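Molybdopterin molybdotransferase (Pyrococcus horikoshii, PDB 1UZ5) probably catalyses the insertion of molybdate into adenylyl-molybdopterin, releasing AMP and Mo-molybdopterin in a magnesium-dependent step of molybdenum cofactor biosynthesis. Local coordinates at residues K180-V185 and G220-F225; G247-I252 and G294-G299. All coordinates share one frame; numbering follows the deposited sequence.

How the contacts relate
Contact 1 (K180-V185 with G220-F225) and contact 2 (G247-I252 with G294-G299) are two pairings in one mixed beta sheet of the probable molybdopterin-binding domain, their centres about 10 Å apart. Strands 182-188 and 249-253 are neighbours in it, so the two contacts join directly: A184 N lies 2.8 Å from V249 O, a probable hydrogen bond, and K182 N lies 2.7 Å from D248 OD2, probably another. Side chains meet as well, V183 CG1 packing 3.6 Å from V251 CG2. Together they give four parallel strands in the order 222-229, 182-188, 249-253, 295-300. A sulfate sits at the outer strand of contact 1.

Contact 1 of 2, residues K180-V185 and G220-F225. With SO4 (sulfate ion), chain D.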
loop_
_atom_site.group_PDB
_atom_site.type_symbol
_atom_site.label_atom_id
_atom_site.label_comp_id
_atom_site.label_asym_id
_atom_site.label_seq_id
_atom_site.Cartn_x
_atom_site.Cartn_y
_atom_site.Cartn_z
ATOM N N LYS A 180 8.440 -4.438 9.552
ATOM C CA LYS A 180 7.232 -3.840 10.105
ATOM C C LYS A 180 7.509 -3.061 11.383
ATOM O O LYS A 180 8.067 -3.597 12.335
ATOM C CB LYS A 180 6.184 -4.926 10.367
ATOM C CG LYS A 180 5.717 -5.630 9.101
ATOM C CD LYS A 180 4.736 -6.744 9.406
ATOM C CE LYS A 180 4.230 -7.390 8.125
ATOM N NZ LYS A 180 3.278 -8.496 8.413
ATOM N N PRO A 181 7.144 -1.772 11.403
ATOM C CA PRO A 181 7.354 -0.929 12.586
ATOM C C PRO A 181 6.544 -1.546 13.728
ATOM O O PRO A 181 5.344 -1.782 13.581
ATOM C CB PRO A 181 6.777 0.419 12.158
ATOM C CG PRO A 181 6.874 0.389 10.663
ATOM C CD PRO A 181 6.469 -1.015 10.341
ATOM N N LYS A 182 7.195 -1.823 14.851
ATOM C CA LYS A 182 6.503 -2.421 15.981
ATOM C C LYS A 182 5.842 -1.370 16.859
ATOM O O LYS A 182 6.477 -0.404 17.276
ATOM C CB LYS A 182 7.472 -3.242 16.824
ATOM C CG LYS A 182 8.042 -4.454 16.123
ATOM C CD LYS A 182 8.979 -5.205 17.056
ATOM C CE LYS A 182 9.514 -6.470 16.403
ATOM N NZ LYS A 182 10.445 -7.198 17.307
ATOM N N VAL A 183 4.557 -1.558 17.128
ATOM C CA VAL A 183 3.820 -0.629 17.980
ATOM C C VAL A 183 3.259 -1.384 19.181
ATOM O O VAL A 183 2.408 -2.259 19.026
ATOM C CB VAL A 183 2.657 0.025 17.224
ATOM C CG1 VAL A 183 1.925 1.007 18.141
ATOM C CG2 VAL A 183 3.181 0.741 15.987
ATOM N N ALA A 184 3.762 -1.062 20.371
ATOM C CA ALA A 184 3.299 -1.699 21.601
ATOM C C ALA A 184 2.034 -0.959 22.033
ATOM O O ALA A 184 2.049 0.265 22.202
ATOM C CB ALA A 184 4.371 -1.597 22.684
ATOM N N VAL A 185 0.947 -1.707 22.203
ATOM C CA VAL A 185 -0.336 -1.125 22.577
ATOM C C VAL A 185 -0.780 -1.499 23.984
ATOM O O VAL A 185 -0.708 -2.663 24.380
ATOM C CB VAL A 185 -1.437 -1.557 21.593
ATOM C CG1 VAL A 185 -2.784 -0.978 22.029
ATOM C CG2 VAL A 185 -1.075 -1.097 20.180
ATOM N N GLY A 220 0.380 -1.874 7.782
ATOM C CA GLY A 220 1.738 -2.316 7.504
ATOM C C GLY A 220 2.678 -2.469 8.683
ATOM O O GLY A 220 3.837 -2.850 8.508
ATOM N N GLY A 221 2.202 -2.173 9.886
ATOM C CA GLY A 221 3.059 -2.316 11.048
ATOM C C GLY A 221 2.765 -3.610 11.778
ATOM O O GLY A 221 2.039 -4.469 11.277
ATOM N N GLU A 222 3.352 -3.766 12.958
ATOM C CA GLU A 222 3.103 -4.946 13.768
ATOM C C GLU A 222 2.556 -4.492 15.120
ATOM O O GLU A 222 3.291 -3.940 15.943
ATOM C CB GLU A 222 4.377 -5.752 13.997
ATOM C CG GLU A 222 4.100 -7.062 14.730
ATOM C CD GLU A 222 5.362 -7.761 15.194
ATOM O OE1 GLU A 222 6.400 -7.645 14.507
ATOM O OE2 GLU A 222 5.312 -8.441 16.242
ATOM N N GLY A 223 1.264 -4.713 15.332
ATOM C CA GLY A 223 0.648 -4.324 16.586
ATOM C C GLY A 223 0.875 -5.394 17.631
ATOM O O GLY A 223 0.520 -6.556 17.430
ATOM N N ILE A 224 1.486 -5.012 18.745
ATOM C CA ILE A 224 1.748 -5.954 19.822
ATOM C C ILE A 224 0.947 -5.510 21.048
ATOM O O ILE A 224 1.223 -4.461 21.632
ATOM C CB ILE A 224 3.243 -5.990 20.168
ATOM C CG1 ILE A 224 4.047 -6.348 18.911
ATOM C CG2 ILE A 224 3.500 -7.019 21.273
ATOM C CD1 ILE A 224 5.550 -6.216 19.080
ATOM N N PHE A 225 -0.049 -6.304 21.426
ATOM C CA PHE A 225 -0.889 -5.967 22.571
ATOM C C PHE A 225 -0.200 -6.312 23.885
ATOM O O PHE A 225 -0.016 -7.481 24.216
ATOM C CB PHE A 225 -2.237 -6.691 22.472
ATOM C CG PHE A 225 -3.251 -6.227 23.486
ATOM C CD1 PHE A 225 -3.413 -4.870 23.757
ATOM C CD2 PHE A 225 -4.049 -7.145 24.162
ATOM C CE1 PHE A 225 -4.355 -4.429 24.693
ATOM C CE2 PHE A 225 -4.994 -6.717 25.098
ATOM C CZ PHE A 225 -5.146 -5.355 25.362
HETATM S S SO4 D . -1.557 -9.477 19.661
HETATM O O1 SO4 D . -1.802 -8.394 18.491
HETATM O O2 SO4 D . -0.346 -9.031 20.328
HETATM O O3 SO4 D . -2.601 -9.519 20.454
HETATM O O4 SO4 D . -1.276 -10.687 18.941
HETATM O O HOH W 1 8.489 -6.321 12.920
HETATM O O HOH W 2 1.823 -7.649 11.442
#
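Strands 182-185 and 222-225 pair in parallel through four nearly straight backbone hydrogen bonds. E222 N gives to P181 O and V183 N to E222 O, each at 2.9 Å, then I224 N to V183 O and V185 N to I224 O. P181 can contribute its carbonyl although its ring nitrogen has no proton to give, which suits the start of the strand.

On the side of K182, E222 and I224, long side chains cover the join. K182 and E222 run alongside each other, pointing the same way, with K182 CE 3.8 Å from E222 OE1; the ammonium NZ is 4.9 Å from that oxygen, too far for a salt bridge, though the opposite charges probably attract weakly. The methyl end of I224, CD1, rests 4.1 Å from K182 CD, aliphatic stem against aliphatic tip. A water donates to both K180 O and E222 OE1, tying the carboxylate to the neighbouring backbone. Before the strands begin, K180 lays its CG 3.4 Å from G220 O, and its extended chain then leads away. G221 is fitted to its place because a beta carbon there would collide with P181 O.

On the other side, F225 has CG anti to its backbone N (chi1 -170°), and the ring's CD1 reaches 3.5 Å from V185 O. The backbone N of F225 turns outward to a sulfate, probably from the crystallisation liquor, giving a 3.0 Å hydrogen bond to its O2; R210 binds the same ion.

G220 ends helix 208-219 in a Schellman motif, its positive phi suited to glycine, and the chain passes through G221 into strand 222-229. That helix covers V183, V185 and F225, whereas helix 233-246 packs on A184 from the opposite face; strand 249-253 flanks 182-188, leaving 222-229 outermost in the sheet within this chain.

Contact 2 of 2, residues G247-I252 and G294-G299; sequences GDVVVI and GKPVFG
V249 and F298 meet in the tightly packed part of this contact, where V249 CG1 approaches the edge of the phenyl ring, 4.1 Å from F298 CD2. With CG turned beside the backbone N (chi1 -68°), the ring stands off the face that it shares with V251 and leans back toward V249, and L314, V315 and L318 of helix 304-322 cover it. The other face is apolar too: V250 and V297 stand side by side, V250 CB 4.1 Å from V297 CG1, and I252 CD1 reaches across to the same methyl. Beta-branched residues suit these extended positions, and G299, paired with I252, adds no side chain to that face.

Between the faces, V250 N donates to P296 O at 3.0 Å, in the carbonyl plane. F298 N returns a bond to V250 O, and I252 N gives a 2.7 Å bond to F298 O.

Toward G247 and K295 the pairing opens into a more polar, partly exposed margin. Beyond CG the K295 chain is extended and brings NZ 2.9 Å from G247 O, approaching at a C=O...N angle of 159°; NZ also bonds V244 O, so one ammonium grips two carbonyls at the end of helix 233-246. A methionine here would probably leave both carbonyls without this donor and untie the helix end from strand 295-300. D248 points away, its OD2 bonded to K182 N.

Parallel strands with helix 233-246 on the V250 face and helix 304-322 on the F298 face form the three-layered alpha/beta core characteristic of the MoeA family's probable molybdopterin-binding domain.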
loop_
_atom_site.group_PDB
_atom_site.type_symbol
_atom_site.label_atom_id
_atom_site.label_comp_id
_atom_site.label_asym_id
_atom_site.label_seq_id
_atom_site.Cartn_x
_atom_site.Cartn_y
_atom_site.Cartn_z
ATOM N N GLY A 247 8.565 -2.314 21.536
ATOM C CA GLY A 247 8.180 -1.573 20.348
ATOM C C GLY A 247 9.048 -0.396 19.948
ATOM O O GLY A 247 9.953 0.008 20.674
ATOM N N ASP A 248 8.765 0.142 18.764
ATOM C CA ASP A 248 9.471 1.300 18.236
ATOM C C ASP A 248 8.604 2.491 18.614
ATOM O O ASP A 248 9.054 3.636 18.650
ATOM C CB ASP A 248 9.572 1.220 16.711
ATOM C CG ASP A 248 10.253 -0.048 16.238
ATOM O OD1 ASP A 248 11.382 -0.325 16.698
ATOM O OD2 ASP A 248 9.657 -0.765 15.404
ATOM N N VAL A 249 7.340 2.189 18.888
ATOM C CA VAL A 249 6.355 3.191 19.262
ATOM C C VAL A 249 5.405 2.575 20.281
ATOM O O VAL A 249 5.108 1.387 20.215
ATOM C CB VAL A 249 5.534 3.640 18.032
ATOM C CG1 VAL A 249 4.387 4.550 18.467
ATOM C CG2 VAL A 249 6.435 4.357 17.042
ATOM N N VAL A 250 4.944 3.383 21.233
ATOM C CA VAL A 250 4.010 2.906 22.247
ATOM C C VAL A 250 2.730 3.724 22.131
ATOM O O VAL A 250 2.775 4.948 22.007
ATOM C CB VAL A 250 4.591 3.055 23.677
ATOM C CG1 VAL A 250 3.554 2.611 24.718
ATOM C CG2 VAL A 250 5.846 2.210 23.814
ATOM N N VAL A 251 1.591 3.043 22.127
ATOM C CA VAL A 251 0.316 3.735 22.041
ATOM C C VAL A 251 -0.550 3.267 23.199
ATOM O O VAL A 251 -0.730 2.066 23.416
ATOM C CB VAL A 251 -0.416 3.458 20.707
ATOM C CG1 VAL A 251 -1.758 4.180 20.697
ATOM C CG2 VAL A 251 0.420 3.953 19.540
ATOM N N ILE A 252 -1.069 4.233 23.945
ATOM C CA ILE A 252 -1.899 3.953 25.110
ATOM C C ILE A 252 -3.261 4.612 24.940
ATOM O O ILE A 252 -3.351 5.757 24.503
ATOM C CB ILE A 252 -1.232 4.520 26.389
ATOM C CG1 ILE A 252 0.212 4.019 26.483
ATOM C CG2 ILE A 252 -2.020 4.105 27.625
ATOM C CD1 ILE A 252 1.072 4.776 27.466
ATOM N N GLY A 294 14.065 7.458 23.391
ATOM C CA GLY A 294 14.018 7.710 21.961
ATOM C C GLY A 294 12.802 7.205 21.208
ATOM O O GLY A 294 12.701 7.400 19.999
ATOM N N LYS A 295 11.866 6.573 21.904
ATOM C CA LYS A 295 10.679 6.044 21.240
ATOM C C LYS A 295 9.422 6.872 21.481
ATOM O O LYS A 295 9.101 7.214 22.617
ATOM C CB LYS A 295 10.456 4.600 21.687
ATOM C CG LYS A 295 11.681 3.737 21.441
ATOM C CD LYS A 295 11.488 2.314 21.896
ATOM C CE LYS A 295 12.714 1.488 21.564
ATOM N NZ LYS A 295 12.556 0.087 22.010
ATOM N N PRO A 296 8.702 7.224 20.402
ATOM C CA PRO A 296 7.476 8.014 20.530
ATOM C C PRO A 296 6.439 7.271 21.374
ATOM O O PRO A 296 6.310 6.049 21.285
ATOM C CB PRO A 296 7.018 8.185 19.082
ATOM C CG PRO A 296 8.310 8.161 18.311
ATOM C CD PRO A 296 9.052 7.026 18.984
ATOM N N VAL A 297 5.718 8.014 22.204
ATOM C CA VAL A 297 4.683 7.439 23.056
ATOM C C VAL A 297 3.446 8.310 22.902
ATOM O O VAL A 297 3.531 9.538 22.959
ATOM C CB VAL A 297 5.105 7.428 24.539
ATOM C CG1 VAL A 297 4.045 6.710 25.382
ATOM C CG2 VAL A 297 6.448 6.748 24.685
ATOM N N PHE A 298 2.302 7.670 22.692
ATOM C CA PHE A 298 1.041 8.379 22.519
ATOM C C PHE A 298 0.030 7.942 23.577
ATOM O O PHE A 298 -0.083 6.757 23.890
ATOM C CB PHE A 298 0.452 8.091 21.130
ATOM C CG PHE A 298 1.244 8.677 19.994
ATOM C CD1 PHE A 298 0.923 9.930 19.477
ATOM C CD2 PHE A 298 2.294 7.966 19.424
ATOM C CE1 PHE A 298 1.634 10.466 18.400
ATOM C CE2 PHE A 298 3.013 8.491 18.346
ATOM C CZ PHE A 298 2.681 9.742 17.833
ATOM N N GLY A 299 -0.685 8.918 24.129
ATOM C CA GLY A 299 -1.715 8.638 25.117
ATOM C C GLY A 299 -2.990 9.138 24.470
ATOM O O GLY A 299 -3.196 10.345 24.358
#